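Local atomic coordinates of polar amino acid ABC uptake transporter substrate binding protein (Streptococcus thermophilus LMG 18311, PDB entry 3HV1), a protein that probably captures polar amino acids outside the cell and delivers them to an ABC uptake transporter. Residues A98-V110 with F247-R260. Numbering follows the deposited sequence.
Sequences ADFTEPYMVNEQV and FGEDVATDQVKGKR
Thr253 plugs into the bend of 98-110 between Pro103 and Met105 with both of its branches. OG1, held between its own backbone N and carbonyl carbon (chi1 54°), donates to Pro103 O at 2.6 Å, meeting the oxygen 34° out of the carbonyl plane. CG2 lies against the Tyr104-Met105 peptide, 3.3 Å from Met105 N. Beside this plug a second bump, Val256 CG2, fits against the Tyr104 backbone at 3.6 Å from its CA, while the Tyr104 side chain leaves the contact after CB and touches Phe211 and Met34.

On one flank the selenomethionine Met105 bends at chi3 (-87°), which sets CE over one face of the Phe247 ring, offset toward its rim. Its SE lies 3.7 Å from Phe247 CE2, an oblique Met-aromatic contact. Val251 packs against the base of the Met105 side chain, CG2 3.8 Å from Met105 CB. On the other flank the Gln255 amide lies against the Pro103 ring, NE2 3.5 Å from CG.

The contact fastens the loop after helix 238-247 against the connection Glu102-Tyr104 and the start of strand 105-114, consistent with the hinge-spanning C-terminal tail of a family 3 solute-binding protein. A water bridges Val106 N and Val251 O, while Glu102 OE1 and Arg260 NH2 stay 4.1 Å apart, beyond a salt bridge. The chemistry therefore implies adhesion mainly by apolar fit; the hydrogen bond and the water bridge probably help align the segments.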
# COMPACT_ATOMS: atom_id res chain seq x y z
N ALA A 98 7.00 -7.22 -14.34
CA ALA A 98 5.94 -6.24 -14.54
C ALA A 98 5.73 -5.21 -13.45
O ALA A 98 6.27 -5.32 -12.35
CB ALA A 98 4.62 -6.97 -14.80
N ASP A 99 4.95 -4.19 -13.78
CA ASP A 99 4.59 -3.12 -12.86
C ASP A 99 3.12 -3.34 -12.50
O ASP A 99 2.33 -3.76 -13.34
CB ASP A 99 4.78 -1.75 -13.51
CG ASP A 99 6.19 -1.22 -13.34
OD1 ASP A 99 7.01 -1.90 -12.70
OD2 ASP A 99 6.47 -0.10 -13.84
N PHE A 100 2.76 -3.05 -11.26
CA PHE A 100 1.41 -3.28 -10.77
C PHE A 100 0.57 -2.06 -10.46
O PHE A 100 1.09 -1.01 -10.07
CB PHE A 100 1.46 -4.12 -9.49
CG PHE A 100 1.84 -5.55 -9.72
CD1 PHE A 100 0.86 -6.51 -9.92
CD2 PHE A 100 3.18 -5.94 -9.75
CE1 PHE A 100 1.19 -7.84 -10.13
CE2 PHE A 100 3.53 -7.26 -9.97
CZ PHE A 100 2.53 -8.22 -10.16
N THR A 101 -0.74 -2.21 -10.62
CA THR A 101 -1.66 -1.14 -10.27
C THR A 101 -1.77 -1.32 -8.76
O THR A 101 -1.19 -2.25 -8.19
CB THR A 101 -3.08 -1.36 -10.80
OG1 THR A 101 -3.58 -2.61 -10.29
CG2 THR A 101 -3.12 -1.35 -12.32
N GLU A 102 -2.51 -0.42 -8.13
CA GLU A 102 -2.78 -0.51 -6.70
C GLU A 102 -3.70 -1.72 -6.57
O GLU A 102 -4.32 -2.14 -7.54
CB GLU A 102 -3.51 0.75 -6.23
CG GLU A 102 -2.69 2.01 -6.33
CD GLU A 102 -1.37 1.88 -5.61
OE1 GLU A 102 -1.38 1.39 -4.46
OE2 GLU A 102 -0.32 2.26 -6.19
N PRO A 103 -3.79 -2.32 -5.36
CA PRO A 103 -4.67 -3.48 -5.20
C PRO A 103 -6.14 -3.08 -5.20
O PRO A 103 -6.48 -2.04 -4.63
CB PRO A 103 -4.22 -4.06 -3.86
CG PRO A 103 -3.79 -2.82 -3.09
CD PRO A 103 -2.99 -2.07 -4.14
N TYR A 104 -7.00 -3.87 -5.84
CA TYR A 104 -8.42 -3.52 -5.87
C TYR A 104 -9.27 -4.36 -4.90
O TYR A 104 -10.43 -4.03 -4.62
CB TYR A 104 -8.97 -3.61 -7.31
CG TYR A 104 -8.75 -4.94 -8.00
CD1 TYR A 104 -9.68 -5.96 -7.90
CD2 TYR A 104 -7.58 -5.17 -8.74
CE1 TYR A 104 -9.46 -7.21 -8.51
CE2 TYR A 104 -7.35 -6.41 -9.34
CZ TYR A 104 -8.29 -7.42 -9.22
OH TYR A 104 -8.06 -8.65 -9.80
N MSE A 105 -8.70 -5.44 -4.37
CA MSE A 105 -9.42 -6.26 -3.41
C MSE A 105 -8.50 -7.23 -2.68
O MSE A 105 -7.45 -7.61 -3.20
CB MSE A 105 -10.58 -7.01 -4.07
CG MSE A 105 -10.33 -8.49 -4.43
SE MSE A 105 -11.92 -9.53 -4.80
CE MSE A 105 -12.34 -10.10 -3.00
N VAL A 106 -8.89 -7.60 -1.47
CA VAL A 106 -8.10 -8.53 -0.69
C VAL A 106 -8.77 -9.87 -0.56
O VAL A 106 -9.96 -9.96 -0.26
CB VAL A 106 -7.82 -7.99 0.74
CG1 VAL A 106 -7.10 -9.05 1.56
CG2 VAL A 106 -6.99 -6.73 0.66
N ASN A 107 -8.00 -10.92 -0.81
CA ASN A 107 -8.51 -12.26 -0.66
C ASN A 107 -7.78 -12.86 0.53
O ASN A 107 -6.58 -12.65 0.70
CB ASN A 107 -8.27 -13.10 -1.90
CG ASN A 107 -8.78 -14.51 -1.73
OD1 ASN A 107 -9.87 -14.72 -1.19
ND2 ASN A 107 -8.00 -15.48 -2.18
N GLU A 108 -8.52 -13.58 1.36
CA GLU A 108 -7.93 -14.19 2.53
C GLU A 108 -8.87 -15.29 3.00
O GLU A 108 -10.01 -15.38 2.54
CB GLU A 108 -7.79 -13.15 3.65
CG GLU A 108 -9.12 -12.69 4.23
CD GLU A 108 -8.96 -11.60 5.27
OE1 GLU A 108 -8.10 -11.76 6.16
OE2 GLU A 108 -9.71 -10.61 5.21
N GLN A 109 -8.38 -16.15 3.89
CA GLN A 109 -9.21 -17.22 4.41
C GLN A 109 -10.26 -16.60 5.32
O GLN A 109 -9.94 -15.70 6.11
CB GLN A 109 -8.36 -18.20 5.23
CG GLN A 109 -7.32 -18.92 4.42
CD GLN A 109 -7.93 -19.62 3.23
OE1 GLN A 109 -8.87 -20.40 3.37
NE2 GLN A 109 -7.40 -19.35 2.05
N VAL A 110 -11.50 -17.05 5.17
CA VAL A 110 -12.58 -16.56 6.02
C VAL A 110 -13.20 -17.76 6.71
O VAL A 110 -13.20 -18.87 6.16
CB VAL A 110 -13.69 -15.84 5.22
CG1 VAL A 110 -13.13 -14.53 4.63
CG2 VAL A 110 -14.23 -16.75 4.12
N PHE A 247 -19.88 -10.77 -5.13
CA PHE A 247 -19.62 -11.15 -3.74
C PHE A 247 -20.66 -10.79 -2.68
O PHE A 247 -20.54 -11.20 -1.54
CB PHE A 247 -18.26 -10.57 -3.32
CG PHE A 247 -17.13 -10.93 -4.26
CD1 PHE A 247 -16.78 -12.27 -4.45
CD2 PHE A 247 -16.45 -9.95 -4.97
CE1 PHE A 247 -15.76 -12.62 -5.34
CE2 PHE A 247 -15.43 -10.29 -5.86
CZ PHE A 247 -15.08 -11.63 -6.05
N GLY A 248 -21.68 -10.01 -3.05
CA GLY A 248 -22.70 -9.66 -2.06
C GLY A 248 -22.23 -8.66 -1.02
O GLY A 248 -22.90 -8.44 -0.01
N GLU A 249 -21.07 -8.06 -1.27
CA GLU A 249 -20.53 -7.05 -0.38
C GLU A 249 -19.52 -6.19 -1.14
O GLU A 249 -19.16 -6.51 -2.27
CB GLU A 249 -19.89 -7.68 0.87
CG GLU A 249 -18.55 -8.35 0.67
CD GLU A 249 -17.97 -8.86 1.99
OE1 GLU A 249 -18.56 -9.78 2.59
OE2 GLU A 249 -16.93 -8.33 2.44
N ASP A 250 -19.10 -5.10 -0.53
CA ASP A 250 -18.14 -4.16 -1.11
C ASP A 250 -16.71 -4.59 -0.77
O ASP A 250 -16.28 -4.49 0.39
CB ASP A 250 -18.43 -2.76 -0.57
CG ASP A 250 -17.47 -1.71 -1.09
OD1 ASP A 250 -16.61 -2.04 -1.93
OD2 ASP A 250 -17.59 -0.54 -0.65
N VAL A 251 -15.97 -5.06 -1.77
CA VAL A 251 -14.60 -5.53 -1.53
C VAL A 251 -13.50 -4.50 -1.81
O VAL A 251 -12.32 -4.81 -1.74
CB VAL A 251 -14.30 -6.78 -2.37
CG1 VAL A 251 -15.35 -7.84 -2.09
CG2 VAL A 251 -14.28 -6.42 -3.86
N ALA A 252 -13.89 -3.27 -2.10
CA ALA A 252 -12.92 -2.23 -2.41
C ALA A 252 -11.87 -2.02 -1.33
O ALA A 252 -12.18 -1.97 -0.14
CB ALA A 252 -13.64 -0.91 -2.67
N THR A 253 -10.61 -1.90 -1.76
CA THR A 253 -9.51 -1.65 -0.85
C THR A 253 -9.53 -0.15 -0.57
O THR A 253 -10.19 0.60 -1.27
CB THR A 253 -8.16 -1.97 -1.50
OG1 THR A 253 -8.06 -1.26 -2.73
CG2 THR A 253 -8.01 -3.48 -1.76
N ASP A 254 -8.80 0.27 0.45
CA ASP A 254 -8.75 1.69 0.76
C ASP A 254 -8.20 2.48 -0.44
O ASP A 254 -8.62 3.61 -0.68
CB ASP A 254 -7.89 1.93 2.00
CG ASP A 254 -8.58 1.48 3.27
OD1 ASP A 254 -9.83 1.51 3.31
OD2 ASP A 254 -7.89 1.11 4.24
N GLN A 255 -7.28 1.89 -1.20
CA GLN A 255 -6.73 2.58 -2.37
C GLN A 255 -7.82 2.88 -3.39
O GLN A 255 -7.89 4.00 -3.93
CB GLN A 255 -5.62 1.75 -3.02
CG GLN A 255 -4.34 1.68 -2.19
CD GLN A 255 -4.25 0.42 -1.37
OE1 GLN A 255 -5.26 -0.13 -0.92
NE2 GLN A 255 -3.03 -0.06 -1.16
N VAL A 256 -8.68 1.90 -3.67
CA VAL A 256 -9.77 2.08 -4.62
C VAL A 256 -10.69 3.19 -4.11
O VAL A 256 -11.28 3.93 -4.90
CB VAL A 256 -10.59 0.77 -4.79
CG1 VAL A 256 -11.94 1.06 -5.43
CG2 VAL A 256 -9.80 -0.19 -5.66
N LYS A 257 -10.81 3.30 -2.78
CA LYS A 257 -11.65 4.31 -2.16
C LYS A 257 -11.02 5.70 -2.14
O LYS A 257 -11.65 6.67 -1.72
CB LYS A 257 -11.99 3.89 -0.72
CG LYS A 257 -12.86 2.66 -0.61
CD LYS A 257 -13.17 2.33 0.84
CE LYS A 257 -14.08 1.12 0.96
NZ LYS A 257 -14.33 0.75 2.39
N GLY A 258 -9.78 5.80 -2.60
CA GLY A 258 -9.11 7.09 -2.63
C GLY A 258 -8.36 7.46 -1.36
O GLY A 258 -7.86 8.58 -1.24
N LYS A 259 -8.28 6.54 -0.41
CA LYS A 259 -7.59 6.77 0.86
C LYS A 259 -6.12 6.36 0.73
O LYS A 259 -5.79 5.18 0.91
CB LYS A 259 -8.24 5.96 1.97
CG LYS A 259 -9.73 6.22 2.15
CD LYS A 259 -10.31 5.29 3.20
CE LYS A 259 -11.76 5.64 3.51
NZ LYS A 259 -12.63 5.57 2.30
N ARG A 260 -5.24 7.31 0.44
CA ARG A 260 -3.83 7.00 0.28
C ARG A 260 -2.99 7.15 1.55
O ARG A 260 -1.80 6.85 1.55
CB ARG A 260 -3.21 7.87 -0.83
CG ARG A 260 -4.20 8.58 -1.75
CD ARG A 260 -5.13 7.64 -2.53
NE ARG A 260 -4.44 6.83 -3.53
CZ ARG A 260 -3.82 5.68 -3.27
NH1 ARG A 260 -3.79 5.20 -2.03
NH2 ARG A 260 -3.23 5.01 -4.25
O HOH W 1 -10.91 -6.33 -0.06